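Side-chain contacts in coproheme decarboxylase (Thermus thermophilus, PDB 1VDH), which catalyses the hydrogen peroxide-dependent decarboxylation of Fe-coproporphyrin III to heme b, the last step of coproporphyrin-dependent heme biosynthesis, and assembles as a homopentamer: residues Asp39-Leu44 / Leu238-Leu243; Lys45-Glu50 / Ala91-Ser96; Val200-Glu205 / Lys212-Met217; Lys170-Thr175 / Glu221-Tyr226. All coordinates share one frame; numbering follows the deposited sequence.

Contact 1: Asp39-Leu44 / Leu238-Leu243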
loop_
_atom_site.group_PDB
_atom_site.type_symbol
_atom_site.label_atom_id
_atom_site.label_comp_id
_atom_site.label_asym_id
_atom_site.label_seq_id
_atom_site.Cartn_x
_atom_site.Cartn_y
_atom_site.Cartn_z
ATOM N N ASP A 39 11.778 34.286 -12.372
ATOM C CA ASP A 39 12.075 34.625 -10.981
ATOM C C ASP A 39 12.381 33.364 -10.167
ATOM O O ASP A 39 13.319 33.341 -9.366
ATOM C CB ASP A 39 10.902 35.385 -10.344
ATOM C CG ASP A 39 10.734 36.797 -10.906
ATOM O OD1 ASP A 39 11.675 37.319 -11.541
ATOM O OD2 ASP A 39 9.652 37.389 -10.707
ATOM N N ALA A 40 11.587 32.317 -10.382
ATOM C CA ALA A 40 11.788 31.055 -9.675
ATOM C C ALA A 40 13.126 30.456 -10.089
ATOM O O ALA A 40 13.869 29.938 -9.257
ATOM C CB ALA A 40 10.654 30.090 -9.988
ATOM N N TRP A 41 13.433 30.560 -11.378
ATOM C CA TRP A 41 14.679 30.049 -11.933
ATOM C C TRP A 41 15.895 30.744 -11.324
ATOM O O TRP A 41 16.852 30.085 -10.912
ATOM C CB TRP A 41 14.682 30.226 -13.455
ATOM C CG TRP A 41 15.976 29.856 -14.118
ATOM C CD1 TRP A 41 16.723 30.641 -14.948
ATOM C CD2 TRP A 41 16.672 28.609 -14.007
ATOM N NE1 TRP A 41 17.842 29.958 -15.363
ATOM C CE2 TRP A 41 17.836 28.709 -14.800
ATOM C CE3 TRP A 41 16.427 27.415 -13.313
ATOM C CZ2 TRP A 41 18.755 27.662 -14.921
ATOM C CZ3 TRP A 41 17.343 26.374 -13.431
ATOM C CH2 TRP A 41 18.492 26.506 -14.232
ATOM N N GLU A 42 15.855 32.075 -11.268
ATOM C CA GLU A 42 16.961 32.849 -10.708
ATOM C C GLU A 42 17.215 32.480 -9.254
ATOM O O GLU A 42 18.362 32.312 -8.839
ATOM C CB GLU A 42 16.696 34.354 -10.837
ATOM C CG GLU A 42 16.715 34.876 -12.273
ATOM C CD GLU A 42 18.041 34.629 -12.982
ATOM O OE1 GLU A 42 18.018 34.326 -14.195
ATOM O OE2 GLU A 42 19.106 34.737 -12.335
ATOM N N GLU A 43 16.140 32.347 -8.485
ATOM C CA GLU A 43 16.256 31.978 -7.080
ATOM C C GLU A 43 16.819 30.561 -6.934
ATOM O O GLU A 43 17.609 30.296 -6.033
ATOM C CB GLU A 43 14.895 32.064 -6.393
ATOM C CG GLU A 43 14.938 31.724 -4.909
ATOM C CD GLU A 43 13.561 31.656 -4.282
ATOM O OE1 GLU A 43 13.403 32.144 -3.144
ATOM O OE2 GLU A 43 12.637 31.110 -4.920
ATOM N N LEU A 44 16.397 29.650 -7.811
ATOM C CA LEU A 44 16.884 28.268 -7.761
ATOM C C LEU A 44 18.386 28.222 -8.026
ATOM O O LEU A 44 19.121 27.514 -7.333
ATOM C CB LEU A 44 16.139 27.387 -8.769
ATOM C CG LEU A 44 16.522 25.901 -8.776
ATOM C CD1 LEU A 44 16.272 25.282 -7.399
ATOM C CD2 LEU A 44 15.723 25.174 -9.842
ATOM N N LEU A 238 21.920 16.486 -14.728
ATOM C CA LEU A 238 21.618 17.733 -15.422
ATOM C C LEU A 238 22.531 18.865 -14.970
ATOM O O LEU A 238 22.587 19.172 -13.777
ATOM C CB LEU A 238 20.176 18.172 -15.125
ATOM C CG LEU A 238 18.980 17.275 -15.455
ATOM C CD1 LEU A 238 17.717 17.865 -14.840
ATOM C CD2 LEU A 238 18.834 17.129 -16.961
ATOM N N ASP A 239 23.270 19.468 -15.900
ATOM C CA ASP A 239 24.089 20.619 -15.526
ATOM C C ASP A 239 23.136 21.817 -15.557
ATOM O O ASP A 239 21.940 21.645 -15.823
ATOM C CB ASP A 239 25.316 20.814 -16.442
ATOM C CG ASP A 239 24.969 20.936 -17.927
ATOM O OD1 ASP A 239 23.811 21.208 -18.300
ATOM O OD2 ASP A 239 25.899 20.776 -18.743
ATOM N N GLU A 240 23.645 23.022 -15.319
ATOM C CA GLU A 240 22.782 24.198 -15.306
ATOM C C GLU A 240 21.959 24.393 -16.583
ATOM O O GLU A 240 20.746 24.609 -16.516
ATOM C CB GLU A 240 23.582 25.460 -14.988
ATOM C CG GLU A 240 22.694 26.644 -14.629
ATOM C CD GLU A 240 23.481 27.908 -14.347
ATOM O OE1 GLU A 240 24.368 27.878 -13.469
ATOM O OE2 GLU A 240 23.212 28.928 -15.009
ATOM N N GLU A 241 22.608 24.296 -17.741
ATOM C CA GLU A 241 21.913 24.461 -19.017
ATOM C C GLU A 241 20.874 23.374 -19.264
ATOM O O GLU A 241 19.801 23.652 -19.795
ATOM C CB GLU A 241 22.909 24.504 -20.182
ATOM C CG GLU A 241 23.706 25.800 -20.276
ATOM C CD GLU A 241 22.818 27.023 -20.445
ATOM O OE1 GLU A 241 22.835 27.898 -19.551
ATOM O OE2 GLU A 241 22.101 27.108 -21.466
ATOM N N ALA A 242 21.203 22.136 -18.892
ATOM C CA ALA A 242 20.284 21.015 -19.067
ATOM C C ALA A 242 19.023 21.215 -18.224
ATOM O O ALA A 242 17.912 20.990 -18.704
ATOM C CB ALA A 242 20.971 19.695 -18.700
ATOM N N LEU A 243 19.194 21.645 -16.974
ATOM C CA LEU A 243 18.049 21.886 -16.090
ATOM C C LEU A 243 17.205 23.025 -16.650
ATOM O O LEU A 243 15.970 22.962 -16.643
ATOM C CB LEU A 243 18.511 22.216 -14.666
ATOM C CG LEU A 243 17.411 22.509 -13.635
ATOM C CD1 LEU A 243 16.401 21.359 -13.591
ATOM C CD2 LEU A 243 18.034 22.732 -12.260
#
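Trp41 and Leu243 mark one of the two places where the backbones of 39-44 and 238-243 come nearest, with their CA atoms 9.8 Å apart; Leu44 and Glu240, at 10.4 Å between CA atoms, mark the other. At such spacing the main chains do not meet, and the contact is made by side chains, the indole of Trp41 reaching farthest. Residues 39-44 are an inner turn of a long helix, whereas 238-243 lead into a new helix that starts at Glu240. Asp239 is the N-cap of that helix: its OD1 accepts from Ala242 N at 2.8 Å, nearly along the C-O axis.

Trp41 does most of the bridging. With CG anti to the backbone N (chi1 174°), the indole reaches across and presents the far rim of its six-membered ring. CZ3 lies 3.9 Å from Leu243 CG, and Leu243 CD2 sits at the ring edge, in its plane. Farther round the rim, CH2 comes 3.7 Å from the carbonyl O of Glu240, again near the ring plane, while CZ2 touches Glu240 CG, the start of an extended side chain on the exposed border. The carboxylate of Glu240 is turned 73° from the indole plane. Leu44 and Leu243 meet tip to tip, CD2 to CD2 at 4.1 Å, so that one methyl of Leu243 touches both Trp41 and Leu44.

Within the fold, the contact ties helix 34-56 to the C-terminal helix 240-246. Leu249 also packs on Trp41, Phe98 on Leu44, and Leu74 of strand 74-80 on Leu243.

Contact 2: Lys45-Glu50 / Ala91-Ser96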
loop_
_atom_site.group_PDB
_atom_site.type_symbol
_atom_site.label_atom_id
_atom_site.label_comp_id
_atom_site.label_asym_id
_atom_site.label_seq_id
_atom_site.Cartn_x
_atom_site.Cartn_y
_atom_site.Cartn_z
ATOM N N LYS A 45 18.844 28.996 -9.009
ATOM C CA LYS A 45 20.267 29.052 -9.338
ATOM C C LYS A 45 21.070 29.526 -8.133
ATOM O O LYS A 45 22.157 29.017 -7.866
ATOM C CB LYS A 45 20.527 29.983 -10.528
ATOM C CG LYS A 45 20.142 29.395 -11.877
ATOM C CD LYS A 45 20.730 30.206 -13.028
ATOM C CE LYS A 45 20.200 31.630 -13.048
ATOM N NZ LYS A 45 20.746 32.409 -14.200
ATOM N N GLY A 46 20.524 30.498 -7.404
ATOM C CA GLY A 46 21.193 31.010 -6.221
ATOM C C GLY A 46 21.381 29.914 -5.184
ATOM O O GLY A 46 22.437 29.810 -4.563
ATOM N N LEU A 47 20.352 29.089 -4.999
ATOM C CA LEU A 47 20.421 27.987 -4.043
ATOM C C LEU A 47 21.458 26.943 -4.477
ATOM O O LEU A 47 22.303 26.528 -3.678
ATOM C CB LEU A 47 19.045 27.329 -3.889
ATOM C CG LEU A 47 18.976 26.097 -2.981
ATOM C CD1 LEU A 47 19.502 26.425 -1.582
ATOM C CD2 LEU A 47 17.549 25.592 -2.925
ATOM N N VAL A 48 21.385 26.531 -5.742
ATOM C CA VAL A 48 22.304 25.541 -6.305
ATOM C C VAL A 48 23.743 26.058 -6.275
ATOM O O VAL A 48 24.690 25.282 -6.147
ATOM C CB VAL A 48 21.898 25.163 -7.750
ATOM C CG1 VAL A 48 22.913 24.197 -8.363
ATOM C CG2 VAL A 48 20.514 24.524 -7.748
ATOM N N ARG A 49 23.896 27.375 -6.377
ATOM C CA ARG A 49 25.211 28.005 -6.332
ATOM C C ARG A 49 25.820 27.790 -4.945
ATOM O O ARG A 49 27.016 27.536 -4.822
ATOM C CB ARG A 49 25.093 29.499 -6.651
ATOM C CG ARG A 49 26.416 30.244 -6.692
ATOM C CD ARG A 49 26.258 31.605 -7.361
ATOM N NE ARG A 49 25.353 32.490 -6.629
ATOM C CZ ARG A 49 24.323 33.137 -7.173
ATOM N NH1 ARG A 49 23.564 33.923 -6.419
ATOM N NH2 ARG A 49 24.035 32.984 -8.462
ATOM N N GLU A 50 24.985 27.865 -3.910
ATOM C CA GLU A 50 25.438 27.652 -2.537
ATOM C C GLU A 50 25.976 26.230 -2.381
ATOM O O GLU A 50 27.015 26.015 -1.757
ATOM C CB GLU A 50 24.291 27.886 -1.544
ATOM C CG GLU A 50 23.824 29.339 -1.466
ATOM C CD GLU A 50 22.636 29.546 -0.536
ATOM O OE1 GLU A 50 21.900 30.529 -0.744
ATOM O OE2 GLU A 50 22.434 28.739 0.400
ATOM N N ALA A 91 15.092 22.234 3.540
ATOM C CA ALA A 91 14.141 23.287 3.882
ATOM C C ALA A 91 14.240 24.438 2.879
ATOM O O ALA A 91 13.225 24.973 2.444
ATOM C CB ALA A 91 14.394 23.789 5.298
ATOM N N ARG A 92 15.465 24.797 2.506
ATOM C CA ARG A 92 15.697 25.875 1.545
ATOM C C ARG A 92 15.038 25.580 0.200
ATOM O O ARG A 92 14.439 26.464 -0.412
ATOM C CB ARG A 92 17.196 26.110 1.353
ATOM C CG ARG A 92 17.870 26.864 2.492
ATOM C CD ARG A 92 17.373 28.302 2.582
ATOM N NE ARG A 92 17.645 29.066 1.362
ATOM C CZ ARG A 92 18.837 29.554 1.027
ATOM N NH1 ARG A 92 19.886 29.363 1.817
ATOM N NH2 ARG A 92 18.983 30.242 -0.097
ATOM N N LEU A 93 15.149 24.335 -0.260
ATOM C CA LEU A 93 14.537 23.950 -1.529
ATOM C C LEU A 93 13.018 24.018 -1.411
ATOM O O LEU A 93 12.341 24.575 -2.277
ATOM C CB LEU A 93 14.968 22.535 -1.934
ATOM C CG LEU A 93 14.384 21.968 -3.234
ATOM C CD1 LEU A 93 14.694 22.884 -4.420
ATOM C CD2 LEU A 93 14.931 20.573 -3.468
ATOM N N SER A 94 12.490 23.484 -0.314
ATOM C CA SER A 94 11.050 23.473 -0.092
ATOM C C SER A 94 10.408 24.853 0.009
ATOM O O SER A 94 9.247 25.019 -0.362
ATOM C CB SER A 94 10.701 22.624 1.130
ATOM O OG SER A 94 10.771 21.241 0.813
ATOM N N ARG A 95 11.151 25.843 0.499
ATOM C CA ARG A 95 10.586 27.187 0.604
ATOM C C ARG A 95 10.793 28.040 -0.648
ATOM O O ARG A 95 10.253 29.142 -0.749
ATOM C CB ARG A 95 11.092 27.921 1.852
ATOM C CG ARG A 95 12.571 28.191 1.899
ATOM C CD ARG A 95 12.914 29.137 3.052
ATOM N NE ARG A 95 12.497 28.616 4.353
ATOM C CZ ARG A 95 13.325 28.119 5.272
ATOM N NH1 ARG A 95 14.633 28.064 5.044
ATOM N NH2 ARG A 95 12.840 27.675 6.426
ATOM N N SER A 96 11.544 27.517 -1.615
ATOM C CA SER A 96 11.796 28.252 -2.856
ATOM C C SER A 96 10.517 28.368 -3.686
ATOM O O SER A 96 9.613 27.537 -3.569
ATOM C CB SER A 96 12.883 27.555 -3.684
ATOM O OG SER A 96 12.397 26.355 -4.269
#
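Leu47 fills the tight part of this contact, where two antiparallel helical segments pass with their axes 10.8 Å apart at an angle of 172°. Its two methyls divide the work. CD2 presses on the backbone of the other helix, 3.7 Å from Leu93 CA, and also touches Leu93 CB; CD1 lies 3.7 Å from Arg92 CB and, at the same time, over the centre of one face of the Arg92 guanidinium. The Leu47 and Arg92 side chains slide past each other in opposite directions, and the Arg92 chain, bent at chi2 and chi3, lays its guanidinium over Leu47 CD1.

The more open side is polar. There Glu50, extended beyond CG, crosses Arg92 at about a right angle, and their flat groups are 50° apart. Arg92 NH2 gives Glu50 OE1 a hydrogen bond of 3.0 Å close to the guanidinium plane, reaching the oxygen on its syn side. The second bond, from NH1 to Glu50 OE2, is weak and bent, with an N-H...O angle of 129°. An alanine in place of Glu50 is likely to leave the Arg92 guanidinium without its carboxylate mate and freer to swing off Leu47.

The salt bridge thus rests on one good and one weak hydrogen bond, and its carboxylate, together with the Leu47 methyl on one face, probably limits how far the guanidinium can turn; the charges pair at the partly exposed border while Leu47 and Leu93 pack inside.

Contact 3: Val200-Glu205 / Lys212-Met217; sequences VDLFSE and KIVYEM
Leu202 CD1 is the one atom of strand segment 200-205 that meets both partners on helix segment 212-217, lying 4.0 Å from Ile213 CG2 and equally 4.0 Å from Val214 CG2. The leucine points toward the helix, its CG anti to the carbonyl carbon (chi1 -56°), and its terminal methyl reaches the two branched residues that follow each other along the helix. Both pairs cross obliquely, and only methyl groups touch.

The two helix residues present themselves differently. Ile213 points toward the strand and offers CG2, the branch set between its backbone N and carbonyl carbon, while CG1 stands anti to the backbone N. Val214 leaves the helix at the flank and meets the leucine with CG2, which lies beside its own backbone N. No hydrogen bond joins the segments, and the nearest CA atoms, those of Leu202 and Ile213, remain 9.7 Å apart.

Phe210, one turn before Val214 on the same helix, also packs on Leu202, and Val214 rests on Gly192 of a neighbouring subunit. Strand 198-204 lies between strands 141-152 and 184-189, and helix 207-217 follows it after a short turn. The result is a helix packed on an antiparallel sheet, as in the ferredoxin-like alpha-beta barrels of the chlorite dismutase family. The Leu202 side chain lies about 4 Å from those of Tyr145 and Gln185, both predicted to bind Fe-coproporphyrin III.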
loop_
_atom_site.group_PDB
_atom_site.type_symbol
_atom_site.label_atom_id
_atom_site.label_comp_id
_atom_site.label_asym_id
_atom_site.label_seq_id
_atom_site.Cartn_x
_atom_site.Cartn_y
_atom_site.Cartn_z
ATOM N N VAL A 200 21.669 2.592 -2.035
ATOM C CA VAL A 200 22.714 2.309 -3.014
ATOM C C VAL A 200 22.635 3.258 -4.205
ATOM O O VAL A 200 21.583 3.395 -4.825
ATOM C CB VAL A 200 22.622 0.860 -3.562
ATOM C CG1 VAL A 200 23.761 0.601 -4.551
ATOM C CG2 VAL A 200 22.677 -0.158 -2.423
ATOM N N ASP A 201 23.753 3.917 -4.502
ATOM C CA ASP A 201 23.854 4.827 -5.639
ATOM C C ASP A 201 24.879 4.289 -6.621
ATOM O O ASP A 201 26.030 4.048 -6.253
ATOM C CB ASP A 201 24.313 6.217 -5.202
ATOM C CG ASP A 201 23.242 6.975 -4.474
ATOM O OD1 ASP A 201 22.316 7.485 -5.141
ATOM O OD2 ASP A 201 23.328 7.053 -3.236
ATOM N N LEU A 202 24.443 4.055 -7.852
ATOM C CA LEU A 202 25.336 3.584 -8.907
ATOM C C LEU A 202 25.441 4.730 -9.910
ATOM O O LEU A 202 24.451 5.401 -10.192
ATOM C CB LEU A 202 24.761 2.339 -9.601
ATOM C CG LEU A 202 24.411 1.117 -8.735
ATOM C CD1 LEU A 202 23.918 -0.026 -9.629
ATOM C CD2 LEU A 202 25.621 0.672 -7.926
ATOM N N PHE A 203 26.646 4.973 -10.419
ATOM C CA PHE A 203 26.873 6.039 -11.386
ATOM C C PHE A 203 27.551 5.449 -12.615
ATOM O O PHE A 203 28.501 4.670 -12.490
ATOM C CB PHE A 203 27.760 7.129 -10.781
ATOM C CG PHE A 203 27.196 7.751 -9.533
ATOM C CD1 PHE A 203 26.176 8.692 -9.606
ATOM C CD2 PHE A 203 27.699 7.404 -8.284
ATOM C CE1 PHE A 203 25.664 9.285 -8.449
ATOM C CE2 PHE A 203 27.195 7.991 -7.121
ATOM C CZ PHE A 203 26.176 8.933 -7.205
ATOM N N SER A 204 27.076 5.830 -13.798
ATOM C CA SER A 204 27.633 5.313 -15.048
ATOM C C SER A 204 27.243 6.208 -16.211
ATOM O O SER A 204 26.288 6.975 -16.115
ATOM C CB SER A 204 27.092 3.899 -15.315
ATOM O OG SER A 204 27.697 3.314 -16.460
ATOM N N GLU A 205 27.976 6.095 -17.317
ATOM C CA GLU A 205 27.683 6.889 -18.508
ATOM C C GLU A 205 26.634 6.201 -19.372
ATOM O O GLU A 205 26.167 6.765 -20.358
ATOM C CB GLU A 205 28.954 7.120 -19.334
ATOM C CG GLU A 205 30.036 7.916 -18.614
ATOM C CD GLU A 205 29.588 9.315 -18.201
ATOM O OE1 GLU A 205 29.022 10.051 -19.042
ATOM O OE2 GLU A 205 29.817 9.688 -17.031
ATOM N N LYS A 212 23.024 -4.522 -16.338
ATOM C CA LYS A 212 23.935 -5.658 -16.381
ATOM C C LYS A 212 24.484 -6.020 -15.000
ATOM O O LYS A 212 24.455 -7.183 -14.608
ATOM C CB LYS A 212 25.095 -5.387 -17.351
ATOM C CG LYS A 212 24.674 -4.787 -18.688
ATOM C CD LYS A 212 25.176 -5.569 -19.894
ATOM C CE LYS A 212 24.416 -6.881 -20.053
ATOM N NZ LYS A 212 24.564 -7.476 -21.416
ATOM N N ILE A 213 24.936 -5.023 -14.241
ATOM C CA ILE A 213 25.506 -5.298 -12.923
ATOM C C ILE A 213 24.478 -5.775 -11.892
ATOM O O ILE A 213 24.732 -6.733 -11.162
ATOM C CB ILE A 213 26.341 -4.095 -12.379
ATOM C CG1 ILE A 213 27.188 -4.535 -11.177
ATOM C CG2 ILE A 213 25.431 -2.911 -12.009
ATOM C CD1 ILE A 213 28.065 -3.433 -10.602
ATOM N N VAL A 214 23.306 -5.147 -11.859
ATOM C CA VAL A 214 22.276 -5.545 -10.898
ATOM C C VAL A 214 21.771 -6.960 -11.198
ATOM O O VAL A 214 21.624 -7.773 -10.289
ATOM C CB VAL A 214 21.114 -4.526 -10.860
ATOM C CG1 VAL A 214 19.961 -5.042 -9.990
ATOM C CG2 VAL A 214 21.620 -3.197 -10.307
ATOM N N TYR A 215 21.576 -7.268 -12.479
ATOM C CA TYR A 215 21.110 -8.597 -12.882
ATOM C C TYR A 215 22.176 -9.661 -12.602
ATOM O O TYR A 215 21.877 -10.695 -12.009
ATOM C CB TYR A 215 20.727 -8.608 -14.363
ATOM C CG TYR A 215 20.005 -9.865 -14.823
ATOM C CD1 TYR A 215 19.135 -10.557 -13.970
ATOM C CD2 TYR A 215 20.164 -10.339 -16.123
ATOM C CE1 TYR A 215 18.442 -11.690 -14.402
ATOM C CE2 TYR A 215 19.472 -11.472 -16.569
ATOM C CZ TYR A 215 18.616 -12.141 -15.703
ATOM O OH TYR A 215 17.944 -13.262 -16.143
ATOM N N GLU A 216 23.417 -9.409 -13.017
ATOM C CA GLU A 216 24.479 -10.384 -12.770
ATOM C C GLU A 216 24.686 -10.629 -11.277
ATOM O O GLU A 216 24.804 -11.777 -10.848
ATOM C CB GLU A 216 25.798 -9.976 -13.432
ATOM C CG GLU A 216 26.891 -11.024 -13.225
ATOM C CD GLU A 216 28.162 -10.771 -14.019
ATOM O OE1 GLU A 216 29.162 -11.468 -13.760
ATOM O OE2 GLU A 216 28.166 -9.904 -14.910
ATOM N N MET A 217 24.665 -9.561 -10.481
ATOM C CA MET A 217 24.844 -9.688 -9.033
ATOM C C MET A 217 23.764 -10.494 -8.328
ATOM O O MET A 217 24.019 -11.078 -7.275
ATOM C CB MET A 217 24.939 -8.316 -8.366
ATOM C CG MET A 217 26.265 -7.628 -8.566
ATOM S SD MET A 217 26.322 -6.092 -7.640
ATOM C CE MET A 217 28.099 -5.855 -7.538
#

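Contact 4: Lys170-Thr175 / Glu221-Tyr226; sequences KAHGET and EVSARY
His172 meets Val222 and Ser223 where two helices meet at the predicted coproheme site of this chlorite dismutase-type fold. His172 is the predicted axial ligand of the iron, and Ser223 is predicted to bind the porphyrin.

Van der Waals contact comes mainly from Val222. Its CG1 approaches the imidazole obliquely, 3.6 Å from His172 ND1 and 3.7 Å from His172 CB, and the two side chains cross at about a right angle. CG1 stands between the backbone N and the carbonyl carbon of Val222 (chi1 63°), a placement that brings it against the histidine. Leu168 and Met169 of the histidine's own helix also pack on Val222, and Met217 lies against the imidazole.

The polar neighbour, Ser223, approaches without bonding across the segments. Its OG is 3.8 Å from His172 CE1, also oblique to the ring, and makes a weak hydrogen bond to Met217 O instead. His172 ND1, buried by the contact, has no polar partner in the model. A leucine in place of His172 would probably deprive the porphyrin iron of its predicted axial ligand and lose the flat ring that Val222 CG1 packs on.

Ionic bonding occurs within segment 221-226, one turn apart along the helix. There Arg225 NH1 donates to Glu221 OE2 at 3.0 Å, tilted 29° out of the guanidinium plane, while Arg225 NE is held in a salt bridge by Asp155 OD2.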
loop_
_atom_site.group_PDB
_atom_site.type_symbol
_atom_site.label_atom_id
_atom_site.label_comp_id
_atom_site.label_asym_id
_atom_site.label_seq_id
_atom_site.Cartn_x
_atom_site.Cartn_y
_atom_site.Cartn_z
ATOM N N LYS A 170 32.789 -11.330 -0.291
ATOM C CA LYS A 170 33.975 -11.407 -1.138
ATOM C C LYS A 170 33.569 -11.745 -2.575
ATOM O O LYS A 170 34.025 -11.103 -3.522
ATOM C CB LYS A 170 34.974 -12.436 -0.593
ATOM C CG LYS A 170 36.334 -12.383 -1.277
ATOM C CD LYS A 170 37.364 -13.257 -0.575
ATOM C CE LYS A 170 38.730 -13.135 -1.248
ATOM N NZ LYS A 170 39.785 -13.905 -0.527
ATOM N N ALA A 171 32.673 -12.719 -2.720
ATOM C CA ALA A 171 32.182 -13.141 -4.033
ATOM C C ALA A 171 31.428 -12.002 -4.713
ATOM O O ALA A 171 31.500 -11.834 -5.932
ATOM C CB ALA A 171 31.275 -14.356 -3.883
ATOM N N HIS A 172 30.700 -11.227 -3.913
ATOM C CA HIS A 172 29.935 -10.083 -4.396
ATOM C C HIS A 172 30.905 -9.042 -4.955
ATOM O O HIS A 172 30.723 -8.543 -6.072
ATOM C CB HIS A 172 29.122 -9.484 -3.243
ATOM C CG HIS A 172 28.186 -8.393 -3.660
ATOM N ND1 HIS A 172 27.064 -8.627 -4.428
ATOM C CD2 HIS A 172 28.198 -7.063 -3.407
ATOM C CE1 HIS A 172 26.424 -7.489 -4.625
ATOM N NE2 HIS A 172 27.091 -6.524 -4.018
ATOM N N GLY A 173 31.943 -8.737 -4.175
ATOM C CA GLY A 173 32.948 -7.775 -4.595
ATOM C C GLY A 173 33.653 -8.215 -5.865
ATOM O O GLY A 173 33.976 -7.390 -6.721
ATOM N N GLU A 174 33.882 -9.519 -5.989
ATOM C CA GLU A 174 34.536 -10.089 -7.166
ATOM C C GLU A 174 33.673 -9.898 -8.408
ATOM O O GLU A 174 34.157 -9.441 -9.447
ATOM C CB GLU A 174 34.799 -11.580 -6.960
ATOM C CG GLU A 174 35.877 -11.889 -5.929
ATOM C CD GLU A 174 36.007 -13.375 -5.628
ATOM O OE1 GLU A 174 36.798 -13.725 -4.725
ATOM O OE2 GLU A 174 35.324 -14.193 -6.286
ATOM N N THR A 175 32.393 -10.244 -8.290
ATOM C CA THR A 175 31.451 -10.114 -9.397
ATOM C C THR A 175 31.392 -8.681 -9.916
ATOM O O THR A 175 31.363 -8.457 -11.129
ATOM C CB THR A 175 30.031 -10.562 -8.977
ATOM O OG1 THR A 175 30.049 -11.960 -8.670
ATOM C CG2 THR A 175 29.026 -10.311 -10.096
ATOM N N GLU A 221 25.266 -15.650 -4.336
ATOM C CA GLU A 221 24.473 -16.139 -3.208
ATOM C C GLU A 221 24.026 -15.043 -2.242
ATOM O O GLU A 221 22.883 -15.051 -1.775
ATOM C CB GLU A 221 25.207 -17.250 -2.448
ATOM C CG GLU A 221 24.345 -17.893 -1.354
ATOM C CD GLU A 221 24.961 -19.147 -0.744
ATOM O OE1 GLU A 221 25.956 -19.672 -1.288
ATOM O OE2 GLU A 221 24.434 -19.615 0.284
ATOM N N VAL A 222 24.909 -14.081 -1.976
ATOM C CA VAL A 222 24.585 -12.988 -1.066
ATOM C C VAL A 222 23.321 -12.240 -1.497
ATOM O O VAL A 222 22.477 -11.916 -0.664
ATOM C CB VAL A 222 25.774 -12.006 -0.901
ATOM C CG1 VAL A 222 26.118 -11.335 -2.229
ATOM C CG2 VAL A 222 25.452 -10.972 0.168
ATOM N N SER A 223 23.170 -12.009 -2.801
ATOM C CA SER A 223 21.992 -11.315 -3.312
ATOM C C SER A 223 20.813 -12.270 -3.500
ATOM O O SER A 223 19.695 -11.972 -3.086
ATOM C CB SER A 223 22.306 -10.619 -4.642
ATOM O OG SER A 223 23.391 -9.712 -4.511
ATOM N N ALA A 224 21.072 -13.414 -4.125
ATOM C CA ALA A 224 20.033 -14.405 -4.385
ATOM C C ALA A 224 19.270 -14.843 -3.137
ATOM O O ALA A 224 18.039 -14.950 -3.162
ATOM C CB ALA A 224 20.627 -15.620 -5.102
ATOM N N ARG A 225 19.995 -15.071 -2.045
ATOM C CA ARG A 225 19.377 -15.509 -0.796
ATOM C C ARG A 225 19.092 -14.420 0.238
ATOM O O ARG A 225 18.122 -14.527 0.989
ATOM C CB ARG A 225 20.227 -16.598 -0.122
ATOM C CG ARG A 225 20.222 -17.950 -0.827
ATOM C CD ARG A 225 21.029 -18.989 -0.047
ATOM N NE ARG A 225 20.489 -19.221 1.294
ATOM C CZ ARG A 225 21.047 -20.016 2.205
ATOM N NH1 ARG A 225 22.171 -20.666 1.930
ATOM N NH2 ARG A 225 20.479 -20.166 3.395
ATOM N N TYR A 226 19.924 -13.381 0.286
ATOM C CA TYR A 226 19.756 -12.341 1.303
ATOM C C TYR A 226 19.393 -10.934 0.836
ATOM O O TYR A 226 19.234 -10.025 1.655
ATOM C CB TYR A 226 21.003 -12.288 2.191
ATOM C CG TYR A 226 21.430 -13.644 2.711
ATOM C CD1 TYR A 226 20.843 -14.195 3.847
ATOM C CD2 TYR A 226 22.404 -14.388 2.046
ATOM C CE1 TYR A 226 21.211 -15.454 4.309
ATOM C CE2 TYR A 226 22.780 -15.647 2.498
ATOM C CZ TYR A 226 22.181 -16.173 3.626
ATOM O OH TYR A 226 22.541 -17.424 4.064
#

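How the contacts relate
Contacts 1 and 2 share helix 34-56 and touch each other, for instance through Leu44 and Leu93; contacts 3 and 4 form a second pair, with centres about 14 Å apart, joined where Met217 meets His172 and Ser223. The two pairs lie far apart, contacts 1 and 4 having centres about 41 Å from each other. Contact 3 is nearest the centre of the chain and wholly aliphatic. Contact 1 is largely buried but has an exposed glutamate at its border, while contact 2 is partly buried and adds a salt bridge. Only contact 4 contains predicted coproheme-binding residues; it and contact 3 both adjoin the same neighbouring subunit.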